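Local atomic coordinates of aminotransferase (Psychrobacter arcticus 273-4, PDB entry 3IF2), a protein that probably catalyses transamination between amino acids and keto acids, perhaps as a valine-pyruvate transaminase, with pyridoxal 5'-phosphate as cofactor. Residues A[202-213]-A[234-245]. Residues are numbered along the deposited sequence; the frame is centred on the assembly and turned at random. Where two conformers were deposited one is given.
Sequences LKEGRIGAICCS and IAKRYDIPLIID. With PLP (pyridoxal-5'-phosphate), chain C.
Leu202 lies over one face of the Tyr238 ring, its CG 3.9 Å from the ring centroid and shifted toward the rim, a CH-pi contact in which the two side chains cross at about a right angle. CD2 of Leu202 continues to CG2 of Ile234, while Lys203 brushes the Tyr238 hydroxyl with its CG. Ile240 links this cluster to strand 207-213: with CG1 between its backbone N and carbonyl carbon (chi1 57°), its CD1 meets both Ile207 CG2 and Ile210 CG1, each at 3.7 Å. Ile210 in turn sets CD1 against Ala235 CB and, 3.9 Å away, CG2 against Leu242 CD1. Ala209 CB touches Pro241 CG and Ile243 CD1, and Cys211 SG rests on Ile243 CB, on the face opposite Ile210 and Leu242.

Strands 207-213 and 242-245 run parallel. Ile210 is gripped through both backbone polar atoms: its N donates to Pro241 O, and its O accepts from Ile243 N at 2.7 Å, both bonds nearly straight. Further on, a weak bond joins Cys212 N to Ile243 O, and Asp245 N reaches Cys212 O at 3.0 Å.

At the strand ends, Asp245 directs its carboxylate to the cofactor, CG anti to the backbone N (chi1 176°). OD2 accepts the hydrogen bond from PLP N1 at 2.6 Å, and OD1 a weaker one, an arrangement that would favour a protonated pyridine nitrogen, as in fold-type I aminotransferases. Tyr158 OH and Ala247 N also hold this carboxylate; Ser213, whose CB lies by the PLP methyl C2A, bonds through OG to Glu154.

Helix 225-237 connects the two strands as a beta-alpha-beta unit, and in the mixed sheet strand 142-149 flanks 207-213 while strand 268-273 flanks 242-245; helix 115-125 covers Cys211 and Ile243, and helix 193-197 packs on Leu202 and Ile234.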
loop_
_atom_site.group_PDB
_atom_site.type_symbol
_atom_site.label_atom_id
_atom_site.label_comp_id
_atom_site.label_asym_id
_atom_site.label_seq_id
_atom_site.Cartn_x
_atom_site.Cartn_y
_atom_site.Cartn_z
ATOM N N LEU A 202 -6.021 -30.950 -5.484
ATOM C CA LEU A 202 -6.570 -30.526 -6.791
ATOM C C LEU A 202 -7.815 -31.329 -7.169
ATOM O O LEU A 202 -8.840 -30.739 -7.512
ATOM C CB LEU A 202 -5.520 -30.626 -7.919
ATOM C CG LEU A 202 -5.882 -30.030 -9.295
ATOM C CD1 LEU A 202 -6.081 -28.518 -9.209
ATOM C CD2 LEU A 202 -4.812 -30.340 -10.313
ATOM N N LYS A 203 -7.719 -32.660 -7.130
ATOM C CA LYS A 203 -8.869 -33.546 -7.441
ATOM C C LYS A 203 -10.081 -33.290 -6.512
ATOM O O LYS A 203 -11.220 -33.208 -6.985
ATOM C CB LYS A 203 -8.481 -35.046 -7.374
ATOM C CG LYS A 203 -7.816 -35.694 -8.629
ATOM C CD LYS A 203 -7.693 -37.235 -8.418
ATOM C CE LYS A 203 -7.630 -38.073 -9.710
ATOM N NZ LYS A 203 -6.372 -37.921 -10.479
ATOM N N GLU A 204 -9.811 -33.128 -5.209
ATOM C CA GLU A 204 -10.861 -32.946 -4.170
ATOM C C GLU A 204 -11.465 -31.517 -4.005
ATOM O O GLU A 204 -12.314 -31.309 -3.132
ATOM C CB GLU A 204 -10.348 -33.499 -2.819
ATOM C CG GLU A 204 -10.069 -35.041 -2.846
ATOM C CD GLU A 204 -9.375 -35.590 -1.593
ATOM O OE1 GLU A 204 -8.539 -34.901 -0.985
ATOM O OE2 GLU A 204 -9.636 -36.749 -1.225
ATOM N N GLY A 205 -11.047 -30.555 -4.832
ATOM C CA GLY A 205 -11.573 -29.183 -4.790
ATOM C C GLY A 205 -11.039 -28.257 -3.704
ATOM O O GLY A 205 -11.730 -27.303 -3.339
ATOM N N ARG A 206 -9.808 -28.510 -3.239
ATOM C CA ARG A 206 -9.151 -27.731 -2.176
ATOM C C ARG A 206 -8.027 -26.805 -2.686
ATOM O O ARG A 206 -7.136 -26.408 -1.915
ATOM C CB ARG A 206 -8.638 -28.689 -1.083
ATOM C CG ARG A 206 -9.757 -29.494 -0.414
ATOM C CD ARG A 206 -9.266 -30.337 0.773
ATOM N NE ARG A 206 -8.332 -31.391 0.386
ATOM C CZ ARG A 206 -7.013 -31.335 0.555
ATOM N NH1 ARG A 206 -6.448 -30.275 1.119
ATOM N NH2 ARG A 206 -6.261 -32.357 0.165
ATOM N N ILE A 207 -8.061 -26.456 -3.979
ATOM C CA ILE A 207 -7.082 -25.523 -4.591
ATOM C C ILE A 207 -7.913 -24.345 -5.112
ATOM O O ILE A 207 -8.807 -24.538 -5.935
ATOM C CB ILE A 207 -6.237 -26.177 -5.728
ATOM C CG1 ILE A 207 -5.317 -27.268 -5.166
ATOM C CG2 ILE A 207 -5.390 -25.137 -6.467
ATOM C CD1 ILE A 207 -4.233 -26.760 -4.209
ATOM N N GLY A 208 -7.648 -23.147 -4.601
ATOM C CA GLY A 208 -8.379 -21.932 -5.013
ATOM C C GLY A 208 -7.893 -21.221 -6.276
ATOM O O GLY A 208 -8.683 -20.580 -6.960
ATOM N N ALA A 209 -6.597 -21.324 -6.570
ATOM C CA ALA A 209 -5.987 -20.724 -7.763
ATOM C C ALA A 209 -4.647 -21.381 -8.052
ATOM O O ALA A 209 -4.112 -22.070 -7.188
ATOM C CB ALA A 209 -5.789 -19.239 -7.556
ATOM N N ILE A 210 -4.138 -21.186 -9.274
ATOM C CA ILE A 210 -2.796 -21.640 -9.663
ATOM C C ILE A 210 -1.979 -20.373 -9.868
ATOM O O ILE A 210 -2.498 -19.401 -10.420
ATOM C CB ILE A 210 -2.768 -22.485 -10.951
ATOM C CG1 ILE A 210 -3.639 -23.732 -10.793
ATOM C CG2 ILE A 210 -1.342 -22.927 -11.264
ATOM C CD1 ILE A 210 -3.652 -24.652 -12.028
ATOM N N CYS A 211 -0.720 -20.376 -9.427
ATOM C CA CYS A 211 0.160 -19.218 -9.590
ATOM C C CYS A 211 1.630 -19.533 -9.886
ATOM O O CYS A 211 2.178 -20.500 -9.360
ATOM C CB CYS A 211 0.099 -18.338 -8.345
ATOM S SG CYS A 211 1.003 -16.774 -8.557
ATOM N N CYS A 212 2.250 -18.691 -10.721
ATOM C CA CYS A 212 3.683 -18.773 -11.005
ATOM C C CYS A 212 4.257 -17.497 -11.618
ATOM O O CYS A 212 3.519 -16.706 -12.188
ATOM C CB CYS A 212 3.982 -19.919 -11.952
ATOM S SG CYS A 212 3.235 -19.656 -13.527
ATOM N N SER A 213 5.577 -17.339 -11.497
ATOM C CA SER A 213 6.327 -16.222 -12.044
ATOM C C SER A 213 6.978 -16.655 -13.351
ATOM O O SER A 213 7.483 -17.778 -13.440
ATOM C CB SER A 213 7.357 -15.698 -11.043
ATOM O OG SER A 213 8.152 -16.722 -10.491
ATOM N N ILE A 234 -5.788 -27.181 -17.196
ATOM C CA ILE A 234 -5.956 -27.697 -15.826
ATOM C C ILE A 234 -6.741 -26.688 -15.003
ATOM O O ILE A 234 -7.731 -27.053 -14.378
ATOM C CB ILE A 234 -4.606 -28.040 -15.126
ATOM C CG1 ILE A 234 -3.894 -29.184 -15.840
ATOM C CG2 ILE A 234 -4.828 -28.479 -13.689
ATOM C CD1 ILE A 234 -2.524 -29.450 -15.307
ATOM N N ALA A 235 -6.337 -25.421 -15.059
ATOM C CA ALA A 235 -7.055 -24.345 -14.337
ATOM C C ALA A 235 -8.521 -24.246 -14.756
ATOM O O ALA A 235 -9.393 -24.195 -13.890
ATOM C CB ALA A 235 -6.373 -22.990 -14.507
ATOM N N LYS A 236 -8.792 -24.262 -16.062
ATOM C CA LYS A 236 -10.177 -24.156 -16.566
ATOM C C LYS A 236 -11.046 -25.339 -16.103
ATOM O O LYS A 236 -12.202 -25.139 -15.740
ATOM C CB LYS A 236 -10.230 -24.041 -18.100
ATOM C CG LYS A 236 -11.602 -23.599 -18.650
ATOM C CD LYS A 236 -11.779 -23.919 -20.143
ATOM C CE LYS A 236 -13.207 -23.561 -20.615
ATOM N NZ LYS A 236 -13.451 -23.908 -22.042
ATOM N N ARG A 237 -10.468 -26.544 -16.111
ATOM C CA ARG A 237 -11.157 -27.777 -15.707
ATOM C C ARG A 237 -11.674 -27.697 -14.286
ATOM O O ARG A 237 -12.841 -28.031 -14.045
ATOM C CB ARG A 237 -10.228 -28.987 -15.834
ATOM C CG ARG A 237 -10.876 -30.391 -15.667
ATOM C CD ARG A 237 -9.787 -31.468 -15.714
ATOM N NE ARG A 237 -8.947 -31.288 -16.915
ATOM C CZ ARG A 237 -7.667 -31.662 -17.073
ATOM N NH1 ARG A 237 -6.971 -32.285 -16.105
ATOM N NH2 ARG A 237 -7.056 -31.388 -18.234
ATOM N N TYR A 238 -10.821 -27.217 -13.374
ATOM C CA TYR A 238 -11.163 -27.100 -11.950
ATOM C C TYR A 238 -11.837 -25.779 -11.499
ATOM O O TYR A 238 -11.969 -25.562 -10.290
ATOM C CB TYR A 238 -9.928 -27.447 -11.087
ATOM C CG TYR A 238 -9.543 -28.916 -11.189
ATOM C CD1 TYR A 238 -10.248 -29.900 -10.467
ATOM C CD2 TYR A 238 -8.487 -29.337 -12.007
ATOM C CE1 TYR A 238 -9.906 -31.275 -10.557
ATOM C CE2 TYR A 238 -8.136 -30.710 -12.102
ATOM C CZ TYR A 238 -8.849 -31.666 -11.374
ATOM O OH TYR A 238 -8.504 -32.994 -11.471
ATOM N N ASP A 239 -12.336 -24.947 -12.429
ATOM C CA ASP A 239 -12.965 -23.631 -12.097
ATOM C C ASP A 239 -12.122 -22.767 -11.175
ATOM O O ASP A 239 -12.595 -22.278 -10.146
ATOM C CB ASP A 239 -14.391 -23.785 -11.519
ATOM C CG ASP A 239 -15.445 -23.791 -12.580
ATOM O OD1 ASP A 239 -15.580 -24.833 -13.268
ATOM O OD2 ASP A 239 -16.153 -22.747 -12.689
ATOM N N ILE A 240 -10.850 -22.641 -11.515
ATOM C CA ILE A 240 -9.928 -21.798 -10.754
ATOM C C ILE A 240 -9.074 -20.978 -11.729
ATOM O O ILE A 240 -8.767 -21.459 -12.828
ATOM C CB ILE A 240 -9.051 -22.628 -9.761
ATOM C CG1 ILE A 240 -8.246 -23.733 -10.477
ATOM C CG2 ILE A 240 -9.928 -23.238 -8.654
ATOM C CD1 ILE A 240 -7.143 -24.332 -9.623
ATOM N N PRO A 241 -8.708 -19.740 -11.350
ATOM C CA PRO A 241 -7.897 -18.955 -12.256
ATOM C C PRO A 241 -6.416 -19.310 -12.223
ATOM O O PRO A 241 -5.938 -19.935 -11.267
ATOM C CB PRO A 241 -8.114 -17.533 -11.748
ATOM C CG PRO A 241 -8.293 -17.695 -10.330
ATOM C CD PRO A 241 -9.116 -18.931 -10.189
ATOM N N LEU A 242 -5.728 -18.881 -13.280
ATOM C CA LEU A 242 -4.284 -19.002 -13.442
ATOM C C LEU A 242 -3.706 -17.585 -13.288
ATOM O O LEU A 242 -3.918 -16.720 -14.147
ATOM C CB LEU A 242 -3.965 -19.581 -14.811
ATOM C CG LEU A 242 -2.522 -19.704 -15.261
ATOM C CD1 LEU A 242 -1.691 -20.457 -14.231
ATOM C CD2 LEU A 242 -2.507 -20.398 -16.638
ATOM N N ILE A 243 -3.017 -17.352 -12.173
ATOM C CA ILE A 243 -2.395 -16.083 -11.859
ATOM C C ILE A 243 -0.994 -16.179 -12.435
ATOM O O ILE A 243 -0.318 -17.175 -12.198
ATOM C CB ILE A 243 -2.313 -15.832 -10.331
ATOM C CG1 ILE A 243 -3.697 -16.002 -9.659
ATOM C CG2 ILE A 243 -1.772 -14.440 -10.056
ATOM C CD1 ILE A 243 -3.675 -15.858 -8.181
ATOM N N ILE A 244 -0.556 -15.159 -13.183
ATOM C CA ILE A 244 0.795 -15.139 -13.801
ATOM C C ILE A 244 1.508 -13.825 -13.459
ATOM O O ILE A 244 1.046 -12.748 -13.836
ATOM C CB ILE A 244 0.753 -15.289 -15.336
ATOM C CG1 ILE A 244 -0.090 -16.507 -15.737
ATOM C CG2 ILE A 244 2.208 -15.351 -15.911
ATOM C CD1 ILE A 244 -0.152 -16.707 -17.233
ATOM N N ASP A 245 2.651 -13.948 -12.776
ATOM C CA ASP A 245 3.473 -12.825 -12.325
ATOM C C ASP A 245 4.508 -12.491 -13.403
ATOM O O ASP A 245 5.472 -13.251 -13.563
ATOM C CB ASP A 245 4.112 -13.243 -10.987
ATOM C CG ASP A 245 5.083 -12.229 -10.396
ATOM O OD1 ASP A 245 5.306 -11.113 -10.929
ATOM O OD2 ASP A 245 5.594 -12.565 -9.300
HETATM N N1 PLP C . 7.420 -10.802 -8.765
HETATM C C2 PLP C . 8.716 -11.273 -8.776
HETATM C C2A PLP C . 8.991 -12.531 -9.535
HETATM C C3 PLP C . 9.728 -10.558 -8.096
HETATM O O3 PLP C . 11.029 -10.987 -8.084
HETATM C C4 PLP C . 9.402 -9.378 -7.386
HETATM C C4A PLP C . 10.465 -8.810 -6.453
HETATM O O4A PLP C . 10.752 -7.606 -6.453
HETATM C C5 PLP C . 8.044 -8.916 -7.389
HETATM C C6 PLP C . 7.079 -9.659 -8.095
HETATM C C5A PLP C . 7.569 -7.670 -6.616
HETATM O O4P PLP C . 7.693 -6.465 -7.342
HETATM P P PLP C . 6.970 -5.123 -6.842
HETATM O O1P PLP C . 6.117 -5.142 -5.596
HETATM O O2P PLP C . 6.105 -4.806 -8.015
HETATM O O3P PLP C . 8.064 -4.151 -6.644
#